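Serine acetyltransferase (Bacteroides vulgatus ATCC 8482, PDB 3F1X) probably transfers an acetyl group from acetyl-CoA to serine on the way to cysteine. Local coordinates at residues A[86-89]-A[90-94]; A[166-169]-A[170-174]; A[106-109]-A[110-113]. One frame throughout, in Å; residues are numbered along the deposited sequence.

Along the chain the order is contact 1, contact 3, contact 2, each finished before the next begins, so none nests in or crosses another. Each closes no more than a helical turn. Contact 1 is the C-terminal end of helix 68-93, contact 3 the start of helix 109-120, and contact 2 the end of helix 155-171 with the turn after it. Contacts 1 and 3 pack directly, chiefly through Pro107 against Leu88, Leu91 and Cys92. Contact 2 meets contact 1 where Val174 CG2 lies 4.0 Å from Ile87 CG2, but does not touch contact 3. Together they lie in the helical part that precedes the parallel beta-helix.

Contact 1. Residues A[86-89]-A[90-94]; sequences QILA and GLCFG
Residues 86-89 and 90-94 are joined first by backbone bonds: the amides of Gly90, Leu91, Cys92 and Phe93 bond to the carbonyls of Gln86, Ile87, Leu88 and Ala89, each four residues back, the pattern of an alpha-helix. These are the closing turns of helix 68-93. Leu91 N meets Ile87 O at 3.0 Å and gives the straightest bond of the four, with an N-H...O angle of 170°. Phe93 N reaches Ala89 O at 2.9 Å, but its N-H is bent to 144°, in the last turn of helix 68-93.

Apolar contacts follow the same spacing. Ile87 and Leu91 lie side by side and point the same way, with Ile87 CG2 at 4.2 Å from Leu91 CD1. The Leu91 side chain leaves next to its own backbone N, its CG anti to the carbonyl carbon (chi1 -69°), and this brings CG to 3.4 Å from Ile87 O, leaning on the turn behind. Leu88 CD1 and Cys92 SG are looser partners at 4.4 Å. The sulfur itself lies 3.3 Å from Leu88 O, the same carbonyl that takes the Cys92 N-H.

Phe93 turns its ring away from the preceding turn, to meet His30 edge-to-face and to pack on Leu176 and on Gly148 of the second subunit. On another flank Ile87 lies against Ala112, Leu115 and Ala116 of helix 109-120.

The chemistry therefore falls into two parts: four main-chain bonds pair the carbonyls of 86-89 with the amides of 90-93 and hold the turn of this largely buried helix end, while aliphatic branches, a thiol and an aromatic ring do most of the packing against neighbouring helices, loops and another subunit.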
loop_
_atom_site.group_PDB
_atom_site.type_symbol
_atom_site.label_atom_id
_atom_site.label_comp_id
_atom_site.label_asym_id
_atom_site.label_seq_id
_atom_site.Cartn_x
_atom_site.Cartn_y
_atom_site.Cartn_z
ATOM N N GLN A 86 8.505 -5.944 20.036
ATOM C CA GLN A 86 7.223 -6.265 20.643
ATOM C C GLN A 86 7.383 -6.806 22.050
ATOM O O GLN A 86 6.561 -6.540 22.929
ATOM C CB GLN A 86 6.450 -7.251 19.771
ATOM C CG GLN A 86 5.985 -6.640 18.463
ATOM C CD GLN A 86 5.279 -5.315 18.680
ATOM O OE1 GLN A 86 5.745 -4.263 18.230
ATOM N NE2 GLN A 86 4.150 -5.358 19.372
ATOM N N ILE A 87 8.442 -7.574 22.266
ATOM C CA ILE A 87 8.692 -8.104 23.589
ATOM C C ILE A 87 9.009 -6.901 24.489
ATOM O O ILE A 87 8.578 -6.849 25.641
ATOM C CB ILE A 87 9.865 -9.111 23.574
ATOM C CG1 ILE A 87 9.418 -10.403 22.881
ATOM C CG2 ILE A 87 10.335 -9.379 24.995
ATOM C CD1 ILE A 87 10.494 -11.459 22.739
ATOM N N LEU A 88 9.744 -5.931 23.954
ATOM C CA LEU A 88 10.077 -4.735 24.725
ATOM C C LEU A 88 8.782 -3.997 25.095
ATOM O O LEU A 88 8.637 -3.498 26.212
ATOM C CB LEU A 88 10.990 -3.809 23.918
ATOM C CG LEU A 88 11.472 -2.531 24.614
ATOM C CD1 LEU A 88 12.297 -2.881 25.837
ATOM C CD2 LEU A 88 12.305 -1.709 23.644
ATOM N N ALA A 89 7.840 -3.940 24.159
ATOM C CA ALA A 89 6.568 -3.275 24.425
ATOM C C ALA A 89 5.802 -4.008 25.530
ATOM O O ALA A 89 5.184 -3.386 26.398
ATOM C CB ALA A 89 5.725 -3.214 23.148
ATOM N N GLY A 90 5.852 -5.336 25.496
ATOM C CA GLY A 90 5.171 -6.134 26.503
ATOM C C GLY A 90 5.735 -5.891 27.889
ATOM O O GLY A 90 4.988 -5.658 28.838
ATOM N N LEU A 91 7.059 -5.944 28.009
ATOM C CA LEU A 91 7.706 -5.718 29.289
ATOM C C LEU A 91 7.345 -4.331 29.822
ATOM O O LEU A 91 7.092 -4.172 31.014
ATOM C CB LEU A 91 9.223 -5.837 29.143
ATOM C CG LEU A 91 9.774 -7.237 28.852
ATOM C CD1 LEU A 91 11.214 -7.134 28.381
ATOM C CD2 LEU A 91 9.669 -8.092 30.103
ATOM N N CYS A 92 7.316 -3.336 28.936
ATOM C CA CYS A 92 6.995 -1.963 29.333
ATOM C C CYS A 92 5.543 -1.778 29.758
ATOM O O CYS A 92 5.249 -0.978 30.646
ATOM C CB CYS A 92 7.303 -0.984 28.192
ATOM S SG CYS A 92 9.062 -0.683 27.892
ATOM N N PHE A 93 4.640 -2.507 29.113
ATOM C CA PHE A 93 3.218 -2.404 29.419
ATOM C C PHE A 93 2.937 -2.787 30.871
ATOM O O PHE A 93 2.652 -1.929 31.703
ATOM C CB PHE A 93 2.418 -3.310 28.488
ATOM C CG PHE A 93 1.024 -2.822 28.224
ATOM C CD1 PHE A 93 0.792 -1.843 27.260
ATOM C CD2 PHE A 93 -0.055 -3.332 28.944
ATOM C CE1 PHE A 93 -0.503 -1.375 27.011
ATOM C CE2 PHE A 93 -1.358 -2.874 28.709
ATOM C CZ PHE A 93 -1.578 -1.893 27.740
ATOM N N GLY A 94 3.004 -4.079 31.166
ATOM C CA GLY A 94 2.762 -4.537 32.523
ATOM C C GLY A 94 3.797 -5.552 32.958
ATOM O O GLY A 94 4.544 -6.077 32.133
#

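Contact 2. Residues A[166-169]-A[170-174]; sequences AHEL and LILGV
Ile171 sets its CG1 over one face of the His167 ring, a CH-pi contact with CG1 at 4.2 Å from the ring centroid and offset toward the rim. One residue on, Leu172 meets the carboxylate of Glu168: OE2 comes to 3.5 Å from Leu172 CG, an approach of oxygen to hydrocarbon. Glu168 gets there because its chain starts anti to the backbone N and then bends at chi2 (49°), carrying the acid forward, toward the C-terminal end of the helix, beside Leu172. Leu169 CG and Val174 CG2 make a third, looser pair at 4.3 Å.

What positions these groups is the main chain. Ile171 N bonds to His167 O at 2.8 Å, and Leu172 N bonds to Glu168 O at 2.9 Å. The helix then finishes in a Schellman motif: Val174 N returns to Leu169 O at 3.0 Å, and Gly173 N to Leu170 O at 2.8 Å. Gly173 carries the positive phi (89°) of the reversal, where a CB would jam against the preceding carbonyl oxygen.

Further out, Leu169 is packed by Phe119 of helix 109-120 and by Pro178 and Ile181 of helix 177-189. Leu172 also touches Phe119, and an alanine in its place removes the branch beside Glu168 OE2 and the part that reaches this ring, so that a gap would probably open there and the carboxylate turn more easily. Ala166 touches Ile181 and Thr182, and also Pro195, in the loop just after strand 192-193, so the end of helix 155-171 lies against both helices, with Leu169 touching each, and near the first strand of the beta-helix.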
loop_
_atom_site.group_PDB
_atom_site.type_symbol
_atom_site.label_atom_id
_atom_site.label_comp_id
_atom_site.label_asym_id
_atom_site.label_seq_id
_atom_site.Cartn_x
_atom_site.Cartn_y
_atom_site.Cartn_z
ATOM N N ALA A 166 2.589 -18.593 21.337
ATOM C CA ALA A 166 2.250 -17.754 22.472
ATOM C C ALA A 166 2.621 -18.407 23.797
ATOM O O ALA A 166 3.105 -17.739 24.702
ATOM C CB ALA A 166 0.753 -17.409 22.446
ATOM N N HIS A 167 2.401 -19.712 23.899
ATOM C CA HIS A 167 2.713 -20.443 25.120
ATOM C C HIS A 167 4.199 -20.338 25.452
ATOM O O HIS A 167 4.566 -20.072 26.591
ATOM C CB HIS A 167 2.320 -21.912 24.975
ATOM C CG HIS A 167 2.417 -22.698 26.250
ATOM N ND1 HIS A 167 3.250 -23.788 26.393
ATOM C CD2 HIS A 167 1.758 -22.575 27.427
ATOM C CE1 HIS A 167 3.098 -24.302 27.601
ATOM N NE2 HIS A 167 2.197 -23.585 28.248
ATOM N N GLU A 168 5.041 -20.544 24.445
ATOM C CA GLU A 168 6.488 -20.480 24.617
ATOM C C GLU A 168 6.894 -19.088 25.101
ATOM O O GLU A 168 7.719 -18.942 26.004
ATOM C CB GLU A 168 7.177 -20.825 23.290
ATOM C CG GLU A 168 8.699 -20.873 23.349
ATOM C CD GLU A 168 9.224 -21.704 24.515
ATOM O OE1 GLU A 168 8.761 -22.853 24.702
ATOM O OE2 GLU A 168 10.111 -21.208 25.244
ATOM N N LEU A 169 6.293 -18.066 24.505
ATOM C CA LEU A 169 6.562 -16.686 24.885
ATOM C C LEU A 169 6.145 -16.476 26.349
ATOM O O LEU A 169 6.820 -15.778 27.103
ATOM C CB LEU A 169 5.786 -15.742 23.956
ATOM C CG LEU A 169 6.518 -14.856 22.941
ATOM C CD1 LEU A 169 7.928 -15.335 22.680
ATOM C CD2 LEU A 169 5.710 -14.822 21.647
ATOM N N LEU A 170 5.036 -17.095 26.748
ATOM C CA LEU A 170 4.557 -16.976 28.121
ATOM C C LEU A 170 5.563 -17.641 29.048
ATOM O O LEU A 170 5.944 -17.080 30.072
ATOM C CB LEU A 170 3.196 -17.657 28.287
ATOM C CG LEU A 170 2.576 -17.582 29.685
ATOM C CD1 LEU A 170 2.160 -16.149 29.978
ATOM C CD2 LEU A 170 1.365 -18.504 29.766
ATOM N N ILE A 171 5.983 -18.844 28.680
ATOM C CA ILE A 171 6.959 -19.599 29.459
ATOM C C ILE A 171 8.234 -18.794 29.683
ATOM O O ILE A 171 8.817 -18.824 30.769
ATOM C CB ILE A 171 7.330 -20.913 28.742
ATOM C CG1 ILE A 171 6.116 -21.833 28.713
ATOM C CG2 ILE A 171 8.507 -21.589 29.435
ATOM C CD1 ILE A 171 5.520 -22.076 30.071
ATOM N N LEU A 172 8.665 -18.081 28.647
ATOM C CA LEU A 172 9.872 -17.265 28.724
ATOM C C LEU A 172 9.665 -16.010 29.559
ATOM O O LEU A 172 10.605 -15.267 29.808
ATOM C CB LEU A 172 10.324 -16.866 27.324
ATOM C CG LEU A 172 10.933 -17.989 26.494
ATOM C CD1 LEU A 172 11.107 -17.520 25.059
ATOM C CD2 LEU A 172 12.275 -18.403 27.106
ATOM N N GLY A 173 8.426 -15.770 29.968
ATOM C CA GLY A 173 8.126 -14.613 30.788
ATOM C C GLY A 173 7.772 -13.325 30.062
ATOM O O GLY A 173 7.902 -12.242 30.634
ATOM N N VAL A 174 7.330 -13.419 28.812
ATOM C CA VAL A 174 6.957 -12.219 28.075
ATOM C C VAL A 174 5.500 -11.888 28.387
ATOM O O VAL A 174 4.592 -12.640 28.039
ATOM C CB VAL A 174 7.094 -12.413 26.551
ATOM C CG1 VAL A 174 6.695 -11.130 25.828
ATOM C CG2 VAL A 174 8.529 -12.791 26.198
#

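Contact 3. Residues A[106-109]-A[110-113]; sequences EPCR and ETAS
Cys108 O takes Thr111 N at 2.9 Å from well above its carbonyl plane, and more weakly Ala112 N at 3.4 Å, as the chain turns from an extended backbone into helix 109-120. Cys108 is the N-cap of that helix. The next bond, from Ser113 N to Arg109 O, is short at 2.6 Å and runs nearly in line with the C=O bond, so the regular helical pattern is in place within one turn.

Among the side chains, the Cys108 thiol sits between its own backbone N and carbonyl carbon (chi1 52°), which swings the sulfur over the first turn. There SG lies 3.1 Å from Thr111 OG1 and 3.8 Å from Glu110 CB, lying beside both. Ser113 folds its hydroxyl back toward the preceding turn, with OG at 3.1 Å from Arg109 O and 2.9 Å from Glu110 O.

Arg109 points its CB away from the turn and bends its chain at chi3, bringing the guanidinium to helix 68-93, where NH1 forms a salt bridge with Glu85. The same side chain packs on Thr84 and Leu88, so the first residue of the new helix is tied to the previous one by charge and by contact. Ser113 is in touch with Tyr6 of the third subunit.

Where the loop meets the helix, one water links the two: it lies 2.7 Å from Thr111 OG1 and accepts a weak bond from Cys108 N.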
loop_
_atom_site.group_PDB
_atom_site.type_symbol
_atom_site.label_atom_id
_atom_site.label_comp_id
_atom_site.label_asym_id
_atom_site.label_seq_id
_atom_site.Cartn_x
_atom_site.Cartn_y
_atom_site.Cartn_z
ATOM N N GLU A 106 13.480 -1.034 33.930
ATOM C CA GLU A 106 12.977 -0.110 32.924
ATOM C C GLU A 106 13.367 -0.749 31.596
ATOM O O GLU A 106 14.206 -0.232 30.856
ATOM C CB GLU A 106 13.618 1.274 33.080
ATOM C CG GLU A 106 15.008 1.278 33.708
ATOM C CD GLU A 106 16.044 0.518 32.894
ATOM O OE1 GLU A 106 15.941 -0.725 32.796
ATOM O OE2 GLU A 106 16.964 1.165 32.352
ATOM N N PRO A 107 12.733 -1.889 31.284
ATOM C CA PRO A 107 12.929 -2.698 30.085
ATOM C C PRO A 107 13.871 -2.142 29.028
ATOM O O PRO A 107 13.526 -1.221 28.287
ATOM C CB PRO A 107 11.509 -2.882 29.585
ATOM C CG PRO A 107 10.794 -3.159 30.860
ATOM C CD PRO A 107 11.390 -2.145 31.843
ATOM N N CYS A 108 15.074 -2.702 28.979
ATOM C CA CYS A 108 16.055 -2.290 27.991
ATOM C C CYS A 108 15.965 -3.307 26.860
ATOM O O CYS A 108 15.690 -4.485 27.094
ATOM C CB CYS A 108 17.459 -2.280 28.603
ATOM S SG CYS A 108 17.925 -3.815 29.419
ATOM N N ARG A 109 16.170 -2.843 25.635
ATOM C CA ARG A 109 16.105 -3.709 24.466
ATOM C C ARG A 109 17.004 -4.928 24.649
ATOM O O ARG A 109 16.737 -6.000 24.110
ATOM C CB ARG A 109 16.536 -2.927 23.229
ATOM C CG ARG A 109 16.497 -3.711 21.931
ATOM C CD ARG A 109 16.821 -2.787 20.781
ATOM N NE ARG A 109 15.967 -1.603 20.824
ATOM C CZ ARG A 109 14.673 -1.602 20.521
ATOM N NH1 ARG A 109 14.077 -2.726 20.141
ATOM N NH2 ARG A 109 13.977 -0.479 20.611
ATOM N N GLU A 110 18.075 -4.741 25.410
ATOM C CA GLU A 110 19.034 -5.800 25.690
ATOM C C GLU A 110 18.320 -7.035 26.239
ATOM O O GLU A 110 18.589 -8.161 25.823
ATOM C CB GLU A 110 20.056 -5.285 26.705
ATOM C CG GLU A 110 21.019 -6.321 27.245
ATOM C CD GLU A 110 21.868 -5.769 28.381
ATOM O OE1 GLU A 110 22.600 -6.556 29.017
ATOM O OE2 GLU A 110 21.803 -4.544 28.636
ATOM N N THR A 111 17.407 -6.810 27.174
ATOM C CA THR A 111 16.649 -7.894 27.778
ATOM C C THR A 111 15.694 -8.505 26.752
ATOM O O THR A 111 15.572 -9.724 26.652
ATOM C CB THR A 111 15.813 -7.390 28.968
ATOM O OG1 THR A 111 16.653 -6.659 29.868
ATOM C CG2 THR A 111 15.175 -8.552 29.708
ATOM N N ALA A 112 15.023 -7.644 25.995
ATOM C CA ALA A 112 14.068 -8.084 24.988
ATOM C C ALA A 112 14.723 -8.828 23.834
ATOM O O ALA A 112 14.159 -9.786 23.316
ATOM C CB ALA A 112 13.285 -6.883 24.451
ATOM N N SER A 113 15.914 -8.400 23.428
ATOM C CA SER A 113 16.581 -9.060 22.309
ATOM C C SER A 113 17.003 -10.492 22.642
ATOM O O SER A 113 16.922 -11.378 21.794
ATOM C CB SER A 113 17.783 -8.230 21.841
ATOM O OG SER A 113 18.711 -8.032 22.887
HETATM O O HOH W 1 15.039 -5.122 31.368
#